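Long-range contact in putative oxidoreductase (Bacteroides fragilis NCTC 9343, PDB 3EOF), which binds flavin mononucleotide and is probably an FMN-dependent oxidoreductase of the nitroreductase family: residues I12-Q17 and P162-K167. Residues are numbered along the deposited sequence; the frame is centred on the assembly and turned at random.
Sequences IRKYQQ and PAESPK. With FMN (flavin mononucleotide), chain C.
OE2 of E164 is gripped from two directions: the backbone N of R13 gives it a nearly straight hydrogen bond of 2.7 Å (N-H...O 175°), and a water donates to it while accepting from R13 NH1. The backbone bond arrives on the anti side of the carboxylate, 28° out of its plane. E164 reaches R13 because CG sits between its own backbone N and carbonyl carbon (chi1 60°) and the chain runs extended from there. E164 thus holds both the main chain and, through water, the guanidinium of a residue whose NE donates to flavin O2 at 2.7 Å and whose NH2 donates to flavin N1 at 3.1 Å, consistent with the principle of a second-shell residue steadying a first-shell one. K14 lays CB and CG across the E164 side chain at about a right angle, CG 3.4 Å from OE1. Further along, A163 N donates to K14 O at 2.8 Å, from above the carbonyl plane. Apolar packing adds to these polar links: I12 sets CG2 against P162 CB, and its CD1 lies 3.7 Å from P166 CD. The contact joins the loop between helices 2-7 and 22-32 to the one leaving strand 151-160, while the ring of Y15 packs on M67 of helix 67-70 and C129 of strand 127-131, its OH hydrogen-bonded to T158 OG1 in strand 151-160.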
ATOM      1  N   ILE A  12      -5.459   1.207  17.615  1.00 22.14           N
ATOM      2  CA  ILE A  12      -5.283   0.869  18.999  1.00 21.62           C
ATOM      3  C   ILE A  12      -3.816   0.976  19.266  1.00 21.92           C
ATOM      4  O   ILE A  12      -3.001   0.373  18.537  1.00 21.88           O
ATOM      5  CB  ILE A  12      -5.789  -0.554  19.312  1.00 19.18           C
ATOM      6  CG1 ILE A  12      -7.295  -0.680  18.992  1.00 20.75           C
ATOM      7  CG2 ILE A  12      -5.471  -0.893  20.739  1.00 15.12           C
ATOM      8  CD1 ILE A  12      -8.216   0.198  19.857  1.00 23.15           C
ATOM      9  N   ARG A  13      -3.492   1.752  20.302  1.00 22.90           N
ATOM     10  CA  ARG A  13      -2.132   2.055  20.706  1.00 22.69           C
ATOM     11  C   ARG A  13      -1.775   1.578  22.122  1.00 22.67           C
ATOM     12  O   ARG A  13      -0.656   1.785  22.577  1.00 23.07           O
ATOM     13  CB  ARG A  13      -1.932   3.576  20.660  1.00 23.53           C
ATOM     14  CG  ARG A  13      -2.053   4.188  19.286  1.00 27.76           C
ATOM     15  CD  ARG A  13      -2.009   5.690  19.343  1.00 27.27           C
ATOM     16  NE  ARG A  13      -2.025   6.267  18.003  1.00 29.97           N
ATOM     17  CZ  ARG A  13      -3.114   6.551  17.283  1.00 35.45           C
ATOM     18  NH1 ARG A  13      -4.338   6.307  17.728  1.00 37.19           N
ATOM     19  NH2 ARG A  13      -2.979   7.078  16.080  1.00 37.82           N
ATOM     20  N   LYS A  14      -2.730   0.988  22.841  1.00 22.49           N
ATOM     21  CA  LYS A  14      -2.509   0.519  24.208  1.00 21.49           C
ATOM     22  C   LYS A  14      -2.887  -0.946  24.156  1.00 22.08           C
ATOM     23  O   LYS A  14      -3.958  -1.266  23.649  1.00 19.81           O
ATOM     24  CB  LYS A  14      -3.418   1.232  25.197  1.00 22.23           C
ATOM     25  CG  LYS A  14      -3.316   2.713  25.254  1.00 30.85           C
ATOM     26  CD  LYS A  14      -2.105   3.161  25.971  1.00 43.38           C
ATOM     27  CE  LYS A  14      -2.062   4.692  26.033  1.00 53.40           C
ATOM     28  NZ  LYS A  14      -3.266   5.287  26.692  1.00 54.08           N
ATOM     29  N   TYR A  15      -2.030  -1.819  24.692  1.00 20.98           N
ATOM     30  CA  TYR A  15      -2.243  -3.253  24.580  1.00 22.24           C
ATOM     31  C   TYR A  15      -2.234  -3.905  25.928  1.00 23.38           C
ATOM     32  O   TYR A  15      -1.615  -3.443  26.902  1.00 23.37           O
ATOM     33  CB  TYR A  15      -1.184  -3.890  23.663  1.00 22.43           C
ATOM     34  CG  TYR A  15      -1.006  -3.081  22.393  1.00 23.04           C
ATOM     35  CD1 TYR A  15      -1.923  -3.171  21.352  1.00 22.35           C
ATOM     36  CD2 TYR A  15       0.033  -2.151  22.278  1.00 24.50           C
ATOM     37  CE1 TYR A  15      -1.790  -2.380  20.207  1.00 20.81           C
ATOM     38  CE2 TYR A  15       0.191  -1.370  21.114  1.00 22.55           C
ATOM     39  CZ  TYR A  15      -0.712  -1.491  20.101  1.00 23.26           C
ATOM     40  OH  TYR A  15      -0.558  -0.719  18.978  1.00 24.42           O
ATOM     41  N   GLN A  16      -2.969  -4.991  25.964  1.00 23.49           N
ATOM     42  CA  GLN A  16      -3.148  -5.784  27.137  1.00 25.52           C
ATOM     43  C   GLN A  16      -1.842  -6.573  27.311  1.00 27.66           C
ATOM     44  O   GLN A  16      -1.097  -6.796  26.343  1.00 26.55           O
ATOM     45  CB  GLN A  16      -4.364  -6.696  26.884  1.00 23.69           C
ATOM     46  CG  GLN A  16      -4.976  -7.305  28.074  1.00 37.34           C
ATOM     47  CD  GLN A  16      -5.933  -8.423  27.707  1.00 33.36           C
ATOM     48  OE1 GLN A  16      -6.546  -8.379  26.626  1.00 28.51           O
ATOM     49  NE2 GLN A  16      -6.053  -9.453  28.607  1.00 28.85           N
ATOM     50  N   GLN A  17      -1.541  -6.935  28.552  1.00 31.02           N
ATOM     51  CA  GLN A  17      -0.395  -7.766  28.883  1.00 33.69           C
ATOM     52  C   GLN A  17      -0.867  -9.166  28.584  1.00 33.28           C
ATOM     53  O   GLN A  17      -1.251  -9.889  29.506  1.00 33.09           O
ATOM     54  CB  GLN A  17      -0.086  -7.688  30.388  1.00 34.13           C
ATOM     55  CG  GLN A  17       0.435  -6.365  30.858  1.00 45.02           C
ATOM     56  CD  GLN A  17       1.861  -6.152  30.421  1.00 53.87           C
ATOM     57  OE1 GLN A  17       2.757  -6.917  30.802  1.00 59.60           O
ATOM     58  NE2 GLN A  17       2.088  -5.107  29.633  1.00 53.67           N
ATOM     59  N   PRO A 162      -6.371  -5.276  22.471  1.00 25.54           N
ATOM     60  CA  PRO A 162      -6.626  -3.895  22.875  1.00 23.60           C
ATOM     61  C   PRO A 162      -6.764  -3.658  24.360  1.00 22.14           C
ATOM     62  O   PRO A 162      -7.427  -4.420  25.033  1.00 22.17           O
ATOM     63  CB  PRO A 162      -7.964  -3.575  22.200  1.00 25.53           C
ATOM     64  CG  PRO A 162      -8.206  -4.621  21.202  1.00 25.14           C
ATOM     65  CD  PRO A 162      -7.482  -5.833  21.670  1.00 26.14           C
ATOM     66  N   ALA A 163      -6.137  -2.598  24.867  1.00 21.82           N
ATOM     67  CA  ALA A 163      -6.274  -2.198  26.276  1.00 22.71           C
ATOM     68  C   ALA A 163      -6.819  -0.741  26.344  1.00 24.60           C
ATOM     69  O   ALA A 163      -6.551   0.016  27.278  1.00 24.00           O
ATOM     70  CB  ALA A 163      -4.924  -2.351  27.042  1.00 23.22           C
ATOM     71  N   GLU A 164      -7.554  -0.354  25.297  1.00 25.28           N
ATOM     72  CA  GLU A 164      -8.223   0.935  25.237  1.00 22.81           C
ATOM     73  C   GLU A 164      -9.391   0.817  24.293  1.00 22.21           C
ATOM     74  O   GLU A 164      -9.384  -0.010  23.384  1.00 18.56           O
ATOM     75  CB  GLU A 164      -7.306   2.058  24.761  1.00 22.93           C
ATOM     76  CG  GLU A 164      -6.738   1.848  23.375  1.00 19.62           C
ATOM     77  CD  GLU A 164      -5.984   3.047  22.850  1.00 23.61           C
ATOM     78  OE1 GLU A 164      -5.955   4.078  23.554  1.00 28.37           O
ATOM     79  OE2 GLU A 164      -5.391   2.944  21.752  1.00 24.13           O
ATOM     80  N   SER A 165     -10.377   1.674  24.518  1.00 23.77           N
ATOM     81  CA  SER A 165     -11.588   1.718  23.722  1.00 23.97           C
ATOM     82  C   SER A 165     -11.761   3.169  23.354  1.00 23.72           C
ATOM     83  O   SER A 165     -12.588   3.849  23.920  1.00 23.47           O
ATOM     84  CB  SER A 165     -12.772   1.217  24.522  1.00 24.44           C
ATOM     85  OG  SER A 165     -12.550  -0.111  24.949  1.00 24.09           O
ATOM     86  N   PRO A 166     -10.944   3.652  22.413  1.00 26.26           N
ATOM     87  CA  PRO A 166     -10.971   5.031  22.023  1.00 27.68           C
ATOM     88  C   PRO A 166     -12.178   5.386  21.161  1.00 30.14           C
ATOM     89  O   PRO A 166     -12.869   4.494  20.629  1.00 24.86           O
ATOM     90  CB  PRO A 166      -9.673   5.178  21.256  1.00 29.12           C
ATOM     91  CG  PRO A 166      -9.412   3.887  20.739  1.00 28.57           C
ATOM     92  CD  PRO A 166      -9.920   2.911  21.656  1.00 24.89           C
ATOM     93  N   LYS A 167     -12.461   6.679  21.104  1.00 31.64           N
ATOM     94  CA  LYS A 167     -13.543   7.184  20.303  1.00 36.68           C
ATOM     95  C   LYS A 167     -12.980   7.031  18.880  1.00 34.11           C
ATOM     96  O   LYS A 167     -11.759   7.103  18.668  1.00 32.86           O
ATOM     97  CB  LYS A 167     -13.857   8.661  20.655  1.00 37.27           C
ATOM     98  CG  LYS A 167     -15.269   9.129  20.254  1.00 47.49           C
ATOM     99  CD  LYS A 167     -15.575  10.669  20.410  1.00 44.60           C
ATOM    100  CE  LYS A 167     -15.239  11.492  19.146  1.00 56.49           C
ATOM    101  NZ  LYS A 167     -15.872  12.866  19.132  1.00 60.06           N
TER
HETATM  102  N1  FMN C 300      -0.373   6.579  14.521  1.00 33.36           N
HETATM  103  C2  FMN C 300       0.556   6.961  15.496  1.00 35.43           C
HETATM  104  O2  FMN C 300       0.214   7.108  16.680  1.00 31.38           O
HETATM  105  N3  FMN C 300       1.885   7.219  15.156  1.00 32.31           N
HETATM  106  C4  FMN C 300       2.362   7.109  13.834  1.00 40.49           C
HETATM  107  O4  FMN C 300       3.624   6.939  13.633  1.00 35.07           O
HETATM  108  C4A FMN C 300       1.391   6.737  12.852  1.00 35.71           C
HETATM  109  N5  FMN C 300       1.778   6.614  11.525  1.00 35.20           N
HETATM  110  C5A FMN C 300       0.890   6.208  10.541  1.00 40.60           C
HETATM  111  C6  FMN C 300       1.381   6.093   9.233  1.00 36.95           C
HETATM  112  C7  FMN C 300       0.552   5.707   8.196  1.00 34.24           C
HETATM  113  C7M FMN C 300       1.141   5.630   6.817  1.00 31.24           C
HETATM  114  C8  FMN C 300      -0.791   5.442   8.456  1.00 30.00           C
HETATM  115  C8M FMN C 300      -1.604   4.801   7.382  1.00 29.62           C
HETATM  116  C9  FMN C 300      -1.295   5.555   9.772  1.00 35.91           C
HETATM  117  C9A FMN C 300      -0.463   5.945  10.852  1.00 31.66           C
HETATM  118  N10 FMN C 300      -0.890   6.088  12.197  1.00 33.30           N
HETATM  119  C10 FMN C 300       0.031   6.476  13.186  1.00 36.13           C
HETATM  120  C1' FMN C 300      -2.348   5.910  12.614  1.00 23.93           C
HETATM  121  C2' FMN C 300      -3.141   7.128  12.163  1.00 24.82           C
HETATM  122  O2' FMN C 300      -2.761   8.242  12.983  1.00 36.23           O
HETATM  123  C3' FMN C 300      -4.631   6.851  12.146  1.00 31.32           C
HETATM  124  O3' FMN C 300      -5.004   5.873  11.156  1.00 25.00           O
HETATM  125  C4' FMN C 300      -5.461   8.119  11.904  1.00 27.01           C
HETATM  126  O4' FMN C 300      -5.383   8.990  13.016  1.00 34.24           O
HETATM  127  C5' FMN C 300      -6.914   7.758  11.782  1.00 18.34           C
HETATM  128  O5' FMN C 300      -7.190   7.004  12.965  1.00 26.25           O
HETATM  129  P   FMN C 300      -7.958   5.567  12.904  1.00 38.94           P
HETATM  130  O1P FMN C 300      -7.099   4.520  12.163  1.00 20.30           O
HETATM  131  O2P FMN C 300      -9.249   5.764  12.150  1.00 30.73           O
HETATM  132  O3P FMN C 300      -8.292   5.256  14.370  1.00 32.22           O
HETATM  133  O   HOH W   1      -5.715   4.762  19.895  1.00 26.32           O
HETATM  134  O   HOH W   2      -7.958  -6.810  25.219  1.00 32.27           O